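Local coordinates for uncharacterized protein Ta1441 (Thermoplasma acidophilum, PDB 3GAA) that is of unknown function but belongs to the PAC2 family of proteasome assembly chaperones, so it may assist proteasome assembly, at residues N25-L30 with D115-S120; S120-M125 with R178-L183. All blocks are in the same frame, centred on the assembly; numbering follows the deposited sequence.

Contact 1 (N25-L30 with D115-S120); sequences NNPVVL and DQVGAS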
ATOM      1  N   ASN A  25      -6.780  -5.966 -34.039  1.00 51.67           N
ATOM      2  CA  ASN A  25      -7.016  -7.257 -34.672  1.00 50.69           C
ATOM      3  C   ASN A  25      -5.733  -8.010 -34.720  1.00 48.46           C
ATOM      4  O   ASN A  25      -5.103  -8.127 -35.742  1.00 48.53           O
ATOM      5  CB  ASN A  25      -7.620  -7.061 -36.059  1.00 51.49           C
ATOM      6  CG  ASN A  25      -8.906  -6.199 -35.998  1.00 55.89           C
ATOM      7  OD1 ASN A  25      -9.905  -6.635 -35.408  1.00 60.99           O
ATOM      8  ND2 ASN A  25      -8.865  -4.953 -36.539  1.00 57.63           N
ATOM      9  N   ASN A  26      -5.305  -8.459 -33.565  1.00 46.50           N
ATOM     10  CA  ASN A  26      -4.261  -9.490 -33.458  1.00 45.74           C
ATOM     11  C   ASN A  26      -2.867  -9.315 -34.089  1.00 42.94           C
ATOM     12  O   ASN A  26      -2.322 -10.236 -34.694  1.00 41.78           O
ATOM     13  CB  ASN A  26      -4.843 -10.804 -33.886  1.00 46.01           C
ATOM     14  CG  ASN A  26      -4.727 -11.766 -32.801  1.00 51.73           C
ATOM     15  OD1 ASN A  26      -5.434 -11.621 -31.770  1.00 56.73           O
ATOM     16  ND2 ASN A  26      -3.732 -12.679 -32.902  1.00 58.31           N
ATOM     17  N   PRO A  27      -2.270  -8.149 -33.852  1.00 40.06           N
ATOM     18  CA  PRO A  27      -1.283  -7.568 -34.729  1.00 38.48           C
ATOM     19  C   PRO A  27       0.049  -8.268 -34.699  1.00 36.57           C
ATOM     20  O   PRO A  27       0.367  -8.925 -33.710  1.00 35.53           O
ATOM     21  CB  PRO A  27      -1.147  -6.155 -34.174  1.00 39.10           C
ATOM     22  CG  PRO A  27      -1.504  -6.280 -32.743  1.00 38.90           C
ATOM     23  CD  PRO A  27      -2.537  -7.304 -32.678  1.00 39.50           C
ATOM     24  N   VAL A  28       0.798  -8.162 -35.789  1.00 34.81           N
ATOM     25  CA  VAL A  28       2.192  -8.614 -35.785  1.00 34.43           C
ATOM     26  C   VAL A  28       3.049  -7.405 -35.499  1.00 34.27           C
ATOM     27  O   VAL A  28       2.871  -6.374 -36.173  1.00 35.21           O
ATOM     28  CB  VAL A  28       2.671  -9.284 -37.096  1.00 33.88           C
ATOM     29  CG1 VAL A  28       2.143  -8.623 -38.260  1.00 32.66           C
ATOM     30  CG2 VAL A  28       4.151  -9.208 -37.151  1.00 33.09           C
ATOM     31  N   VAL A  29       3.957  -7.521 -34.526  1.00 33.37           N
ATOM     32  CA  VAL A  29       4.732  -6.371 -34.084  1.00 33.79           C
ATOM     33  C   VAL A  29       6.179  -6.396 -34.550  1.00 33.68           C
ATOM     34  O   VAL A  29       6.919  -7.309 -34.216  1.00 33.63           O
ATOM     35  CB  VAL A  29       4.692  -6.194 -32.570  1.00 33.72           C
ATOM     36  CG1 VAL A  29       5.442  -4.936 -32.189  1.00 32.00           C
ATOM     37  CG2 VAL A  29       3.229  -6.079 -32.090  1.00 35.05           C
ATOM     38  N   LEU A  30       6.587  -5.375 -35.291  1.00 33.80           N
ATOM     39  CA  LEU A  30       7.951  -5.305 -35.798  1.00 34.39           C
ATOM     40  C   LEU A  30       8.737  -4.273 -35.015  1.00 35.65           C
ATOM     41  O   LEU A  30       8.241  -3.184 -34.798  1.00 35.90           O
ATOM     42  CB  LEU A  30       7.922  -4.915 -37.278  1.00 33.81           C
ATOM     43  CG  LEU A  30       6.974  -5.720 -38.186  1.00 34.20           C
ATOM     44  CD1 LEU A  30       6.697  -4.949 -39.500  1.00 32.20           C
ATOM     45  CD2 LEU A  30       7.484  -7.154 -38.444  1.00 29.13           C
ATOM     46  N   ASP A 115       1.817  -7.587 -25.021  1.00 44.99           N
ATOM     47  CA  ASP A 115       1.070  -8.790 -24.619  1.00 46.19           C
ATOM     48  C   ASP A 115      -0.408  -8.395 -24.485  1.00 47.16           C
ATOM     49  O   ASP A 115      -1.287  -9.120 -24.914  1.00 47.00           O
ATOM     50  CB  ASP A 115       1.622  -9.380 -23.291  1.00 46.61           C
ATOM     51  CG  ASP A 115       1.350 -10.897 -23.126  1.00 47.48           C
ATOM     52  OD1 ASP A 115       0.449 -11.384 -23.867  1.00 46.67           O
ATOM     53  OD2 ASP A 115       2.032 -11.578 -22.246  1.00 45.18           O
ATOM     54  N   GLN A 116      -0.673  -7.214 -23.927  1.00 48.60           N
ATOM     55  CA  GLN A 116      -2.065  -6.787 -23.648  1.00 49.44           C
ATOM     56  C   GLN A 116      -2.822  -6.300 -24.863  1.00 48.09           C
ATOM     57  O   GLN A 116      -4.016  -6.401 -24.882  1.00 49.48           O
ATOM     58  CB  GLN A 116      -2.112  -5.707 -22.550  1.00 50.63           C
ATOM     59  CG  GLN A 116      -2.864  -6.142 -21.271  1.00 54.72           C
ATOM     60  CD  GLN A 116      -2.122  -7.208 -20.443  1.00 60.00           C
ATOM     61  OE1 GLN A 116      -2.159  -7.207 -19.205  1.00 63.31           O
ATOM     62  NE2 GLN A 116      -1.452  -8.122 -21.129  1.00 64.47           N
ATOM     63  N   VAL A 117      -2.131  -5.772 -25.857  1.00 46.27           N
ATOM     64  CA  VAL A 117      -2.707  -5.417 -27.145  1.00 45.05           C
ATOM     65  C   VAL A 117      -3.111  -6.673 -27.986  1.00 44.40           C
ATOM     66  O   VAL A 117      -3.814  -6.553 -29.013  1.00 44.34           O
ATOM     67  CB  VAL A 117      -1.678  -4.565 -27.898  1.00 45.22           C
ATOM     68  CG1 VAL A 117      -1.724  -4.797 -29.364  1.00 46.42           C
ATOM     69  CG2 VAL A 117      -1.841  -3.101 -27.546  1.00 46.00           C
ATOM     70  N   GLY A 118      -2.683  -7.870 -27.565  1.00 42.55           N
ATOM     71  CA  GLY A 118      -3.099  -9.105 -28.211  1.00 41.15           C
ATOM     72  C   GLY A 118      -2.187  -9.572 -29.322  1.00 40.95           C
ATOM     73  O   GLY A 118      -2.564 -10.418 -30.131  1.00 40.46           O
ATOM     74  N   ALA A 119      -0.955  -9.056 -29.351  1.00 41.07           N
ATOM     75  CA  ALA A 119      -0.028  -9.335 -30.462  1.00 40.47           C
ATOM     76  C   ALA A 119       0.217 -10.833 -30.636  1.00 39.95           C
ATOM     77  O   ALA A 119       0.367 -11.538 -29.675  1.00 40.03           O
ATOM     78  CB  ALA A 119       1.248  -8.611 -30.272  1.00 39.69           C
ATOM     79  N   SER A 120       0.242 -11.300 -31.873  1.00 39.98           N
ATOM     80  CA  SER A 120       0.447 -12.710 -32.174  1.00 39.67           C
ATOM     81  C   SER A 120       1.935 -13.029 -32.255  1.00 39.81           C
ATOM     82  O   SER A 120       2.345 -14.003 -31.681  1.00 41.26           O
ATOM     83  CB  SER A 120      -0.231 -13.064 -33.487  1.00 39.23           C
ATOM     84  OG  SER A 120      -0.189 -11.952 -34.387  1.00 39.05           O
TER

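Contact 2 (S120-M125 with R178-L183); sequences SEIVIM and RKITGL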
ATOM      1  N   SER A 120       0.242 -11.300 -31.873  1.00 39.98           N
ATOM      2  CA  SER A 120       0.447 -12.710 -32.174  1.00 39.67           C
ATOM      3  C   SER A 120       1.935 -13.029 -32.255  1.00 39.81           C
ATOM      4  O   SER A 120       2.345 -14.003 -31.681  1.00 41.26           O
ATOM      5  CB  SER A 120      -0.231 -13.064 -33.487  1.00 39.23           C
ATOM      6  OG  SER A 120      -0.189 -11.952 -34.387  1.00 39.05           O
ATOM      7  N   GLU A 121       2.738 -12.206 -32.938  1.00 39.44           N
ATOM      8  CA  GLU A 121       4.154 -12.500 -33.233  1.00 39.36           C
ATOM      9  C   GLU A 121       4.985 -11.220 -33.203  1.00 37.88           C
ATOM     10  O   GLU A 121       4.564 -10.216 -33.769  1.00 37.98           O
ATOM     11  CB  GLU A 121       4.318 -13.080 -34.636  1.00 39.79           C
ATOM     12  CG  GLU A 121       3.199 -14.042 -35.117  1.00 44.47           C
ATOM     13  CD  GLU A 121       3.705 -15.456 -35.460  1.00 51.33           C
ATOM     14  OE1 GLU A 121       4.878 -15.603 -35.930  1.00 53.30           O
ATOM     15  OE2 GLU A 121       2.917 -16.426 -35.274  1.00 56.45           O
ATOM     16  N   ILE A 122       6.171 -11.269 -32.612  1.00 35.74           N
ATOM     17  CA  ILE A 122       7.034 -10.113 -32.533  1.00 35.37           C
ATOM     18  C   ILE A 122       8.248 -10.350 -33.368  1.00 34.25           C
ATOM     19  O   ILE A 122       8.837 -11.360 -33.226  1.00 34.81           O
ATOM     20  CB  ILE A 122       7.478  -9.885 -31.098  1.00 35.97           C
ATOM     21  CG1 ILE A 122       6.229  -9.683 -30.251  1.00 38.28           C
ATOM     22  CG2 ILE A 122       8.360  -8.669 -30.960  1.00 31.97           C
ATOM     23  CD1 ILE A 122       6.518  -9.783 -28.796  1.00 43.54           C
ATOM     24  N   VAL A 123       8.628  -9.442 -34.246  1.00 32.88           N
ATOM     25  CA  VAL A 123       9.794  -9.685 -35.069  1.00 32.16           C
ATOM     26  C   VAL A 123      10.785  -8.633 -34.711  1.00 32.72           C
ATOM     27  O   VAL A 123      10.432  -7.467 -34.688  1.00 32.80           O
ATOM     28  CB  VAL A 123       9.444  -9.546 -36.531  1.00 32.00           C
ATOM     29  CG1 VAL A 123      10.604  -9.853 -37.344  1.00 29.11           C
ATOM     30  CG2 VAL A 123       8.290 -10.450 -36.873  1.00 30.85           C
ATOM     31  N   ILE A 124      12.023  -9.009 -34.411  1.00 33.23           N
ATOM     32  CA  ILE A 124      13.055  -7.986 -34.133  1.00 33.69           C
ATOM     33  C   ILE A 124      14.011  -7.832 -35.310  1.00 34.47           C
ATOM     34  O   ILE A 124      14.601  -8.825 -35.795  1.00 34.11           O
ATOM     35  CB  ILE A 124      13.847  -8.271 -32.898  1.00 33.47           C
ATOM     36  CG1 ILE A 124      12.914  -8.277 -31.695  1.00 33.75           C
ATOM     37  CG2 ILE A 124      14.870  -7.212 -32.730  1.00 31.72           C
ATOM     38  CD1 ILE A 124      13.189  -9.422 -30.746  1.00 34.24           C
ATOM     39  N   MET A 125      14.126  -6.586 -35.783  1.00 34.97           N
ATOM     40  CA  MET A 125      14.807  -6.300 -37.040  1.00 35.41           C
ATOM     41  C   MET A 125      16.186  -5.859 -36.751  1.00 36.24           C
ATOM     42  O   MET A 125      16.363  -4.931 -35.999  1.00 36.73           O
ATOM     43  CB  MET A 125      14.102  -5.197 -37.797  1.00 35.01           C
ATOM     44  CG  MET A 125      12.822  -5.675 -38.513  1.00 35.65           C
ATOM     45  SD  MET A 125      11.611  -4.365 -38.872  1.00 29.34           S
ATOM     46  CE  MET A 125      11.146  -4.918 -40.451  1.00 35.25           C
ATOM     47  N   ARG A 178       6.317 -15.599 -22.030  1.00 36.13           N
ATOM     48  CA  ARG A 178       4.922 -15.286 -22.226  1.00 36.04           C
ATOM     49  C   ARG A 178       4.208 -16.216 -23.183  1.00 36.64           C
ATOM     50  O   ARG A 178       3.014 -16.101 -23.331  1.00 37.31           O
ATOM     51  CB  ARG A 178       4.810 -13.866 -22.739  1.00 36.21           C
ATOM     52  CG  ARG A 178       5.189 -12.858 -21.691  1.00 35.47           C
ATOM     53  CD  ARG A 178       5.340 -11.515 -22.314  1.00 38.72           C
ATOM     54  NE  ARG A 178       5.893 -10.510 -21.414  1.00 39.90           N
ATOM     55  CZ  ARG A 178       5.159  -9.796 -20.582  1.00 42.42           C
ATOM     56  NH1 ARG A 178       3.858  -9.984 -20.540  1.00 47.34           N
ATOM     57  NH2 ARG A 178       5.704  -8.872 -19.816  1.00 44.12           N
ATOM     58  N   LYS A 179       4.934 -17.129 -23.815  1.00 37.57           N
ATOM     59  CA  LYS A 179       4.461 -17.926 -24.957  1.00 38.41           C
ATOM     60  C   LYS A 179       3.843 -17.169 -26.124  1.00 37.28           C
ATOM     61  O   LYS A 179       2.847 -17.572 -26.658  1.00 37.67           O
ATOM     62  CB  LYS A 179       3.537 -19.038 -24.482  1.00 39.14           C
ATOM     63  CG  LYS A 179       4.299 -20.200 -23.859  1.00 45.34           C
ATOM     64  CD  LYS A 179       3.643 -21.578 -24.203  1.00 51.78           C
ATOM     65  CE  LYS A 179       3.993 -22.051 -25.651  1.00 54.65           C
ATOM     66  NZ  LYS A 179       5.443 -22.516 -25.814  1.00 56.64           N
ATOM     67  N   ILE A 180       4.438 -16.057 -26.508  1.00 37.09           N
ATOM     68  CA  ILE A 180       4.141 -15.403 -27.788  1.00 36.90           C
ATOM     69  C   ILE A 180       5.307 -15.707 -28.729  1.00 36.30           C
ATOM     70  O   ILE A 180       6.441 -15.796 -28.265  1.00 36.65           O
ATOM     71  CB  ILE A 180       4.129 -13.900 -27.654  1.00 37.37           C
ATOM     72  CG1 ILE A 180       3.154 -13.471 -26.560  1.00 38.07           C
ATOM     73  CG2 ILE A 180       3.821 -13.285 -29.008  1.00 37.67           C
ATOM     74  CD1 ILE A 180       3.129 -11.992 -26.339  1.00 39.48           C
ATOM     75  N   THR A 181       5.045 -15.847 -30.023  1.00 35.39           N
ATOM     76  CA  THR A 181       6.081 -16.220 -30.985  1.00 34.98           C
ATOM     77  C   THR A 181       6.927 -15.019 -31.206  1.00 34.76           C
ATOM     78  O   THR A 181       6.380 -13.986 -31.558  1.00 35.48           O
ATOM     79  CB  THR A 181       5.508 -16.609 -32.361  1.00 34.79           C
ATOM     80  OG1 THR A 181       4.647 -17.727 -32.187  1.00 34.52           O
ATOM     81  CG2 THR A 181       6.646 -16.976 -33.327  1.00 33.24           C
ATOM     82  N   GLY A 182       8.232 -15.151 -30.978  1.00 34.05           N
ATOM     83  CA  GLY A 182       9.190 -14.073 -31.187  1.00 33.94           C
ATOM     84  C   GLY A 182      10.315 -14.564 -32.098  1.00 33.81           C
ATOM     85  O   GLY A 182      10.836 -15.646 -31.858  1.00 34.85           O
ATOM     86  N   LEU A 183      10.622 -13.852 -33.186  1.00 32.79           N
ATOM     87  CA  LEU A 183      11.839 -14.123 -33.906  1.00 32.97           C
ATOM     88  C   LEU A 183      12.536 -12.880 -34.187  1.00 32.55           C
ATOM     89  O   LEU A 183      12.017 -11.826 -33.938  1.00 33.10           O
ATOM     90  CB  LEU A 183      11.666 -14.922 -35.190  1.00 33.18           C
ATOM     91  CG  LEU A 183      10.688 -14.513 -36.245  1.00 34.40           C
ATOM     92  CD1 LEU A 183       9.268 -14.816 -35.712  1.00 36.13           C
ATOM     93  CD2 LEU A 183      10.923 -13.076 -36.562  1.00 37.68           C
TER

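Contact 1 (N25-L30 with D115-S120)
Ser-120 reaches across to the backbone of Asn-26 and Pro-27 just beyond a Schellman motif, the turn that ends helix 103-117 and releases the chain toward strand 121-130. Its N-H points at Pro-27 O (N to O 3.0 Å, 157° at the hydrogen), a bond that brings the incoming chain alongside the start of strand 28-32. The hydroxyl works on the same short piece of chain. With chi1 at 33°, OG stands between the backbone N and the carbonyl carbon, turned back toward its own N-H, and meets two carbonyls: OG lies 2.8 Å from Asn-26 O and 3.2 Å from Pro-27 O. Its single proton can serve one or the other. A small hydroxyl residue suits this place because backbone and side chain both find acceptors there.

Before it, Gly-118 takes a positive phi (91°), where a side chain would press on the preceding carbonyl and point at Asn-26; glycine fits on both counts. Asn-26, on the exposed side, holds its amide over this turn, with ND2 3.6 Å from Ser-120 CB.

Beneath the polar edge the contact is greasy. The ring of Pro-27 lies aslant against Val-117 at the end of the helix, CG to CG1 3.7 Å, and both residues also rest on Leu-90 of strand 89-94. Proline suits the place because its compact apolar ring can pack on both valine and leucine. Ala-119 is short enough to let the two chains close in, and Ile-114 of the helix backs it. One methyl of Val-29 completes the apolar patch: CG2, directed opposite the carbonyl carbon, comes 3.7 Å from Ala-119 CB.

Contact 2 (S120-M125 with R178-L183)
Ile-122 and Leu-183 lie at the heart of a parallel beta ladder inside the alpha/beta sheet, in which residues 121-125 and 181-183, parts of strands 121-130 and 181-190, run 11° apart. Ile-122 N gives its hydrogen to Thr-181 O at 2.9 Å, in the carbonyl plane and 158° at the hydrogen. Ile-124 N reaches Leu-183 O in the same manner, at 2.9 Å and 156°. Between them Leu-183 N comes nearly straight on to Ile-122 O, 3.1 Å away. Ile-122 thus spends both its N-H and its carbonyl on this neighbour, whereas Glu-121 offers its carbonyl, and Val-123 its N-H, to Val-29 of strand 28-32; Val-123 pairs further with Cys-31. CA-H groups of Glu-121 and Val-123 also approach the carbonyls of Thr-181 and Leu-183.

In the loop before strand 181-190, the CG2 branch of Ile-180 lies across from its backbone N, which turns this methyl toward Ser-120 O.

Side chains divide between two faces. Glu-121 and Thr-181 stand side by side on one, Glu-121 OE1 lying 3.4 Å from Thr-181 CG2. That approach brings no polar bond; OE1 is held instead by Tyr-210 OH and by a salt bridge to Lys-147, so an acid is well placed here. Farther along this face Val-123 and Leu-183 lie flank to flank, CD2 of Leu-183 against both methyls of Val-123, and Tyr-210 of helix 196-210 packs on the pair.

On the other face Ile-122 projects toward helices 103-117 and 166-178, touching Met-111, Ile-171 and Cys-175. Its partner Gly-182 has no side chain to add beside it. Across the ladder, the N-H and carbonyl of Ile-122 and Leu-183, Thr-181 O and Ile-124 N are all paired, and the carboxylate of Glu-121 is met by a lysine and a tyrosine, which would probably favour its ionised form.

How the contacts relate
Contacts 1 and 2 share Ser-120 and lie in series along the chain, their centres about 9 Å apart. Together they flank strand 121-130: contact 1 brings it beside strand 28-32 and contact 2 beside strand 181-190, making it an inner strand of the sheet. The junction is direct, with Val-29 O and Val-123 N 2.7 Å apart and Val-29 N and Glu-121 O 2.9 Å apart, both probable hydrogen bonds. Leu-30 packs on Val-123 on the side covered by Tyr-210. A salt bridge from Asp-115 to Arg-178 ties the two helix ends, and Arg-22 of the second subunit reaches both contacts, bonding Asp-115 and Ala-119 and packing on Ile-180.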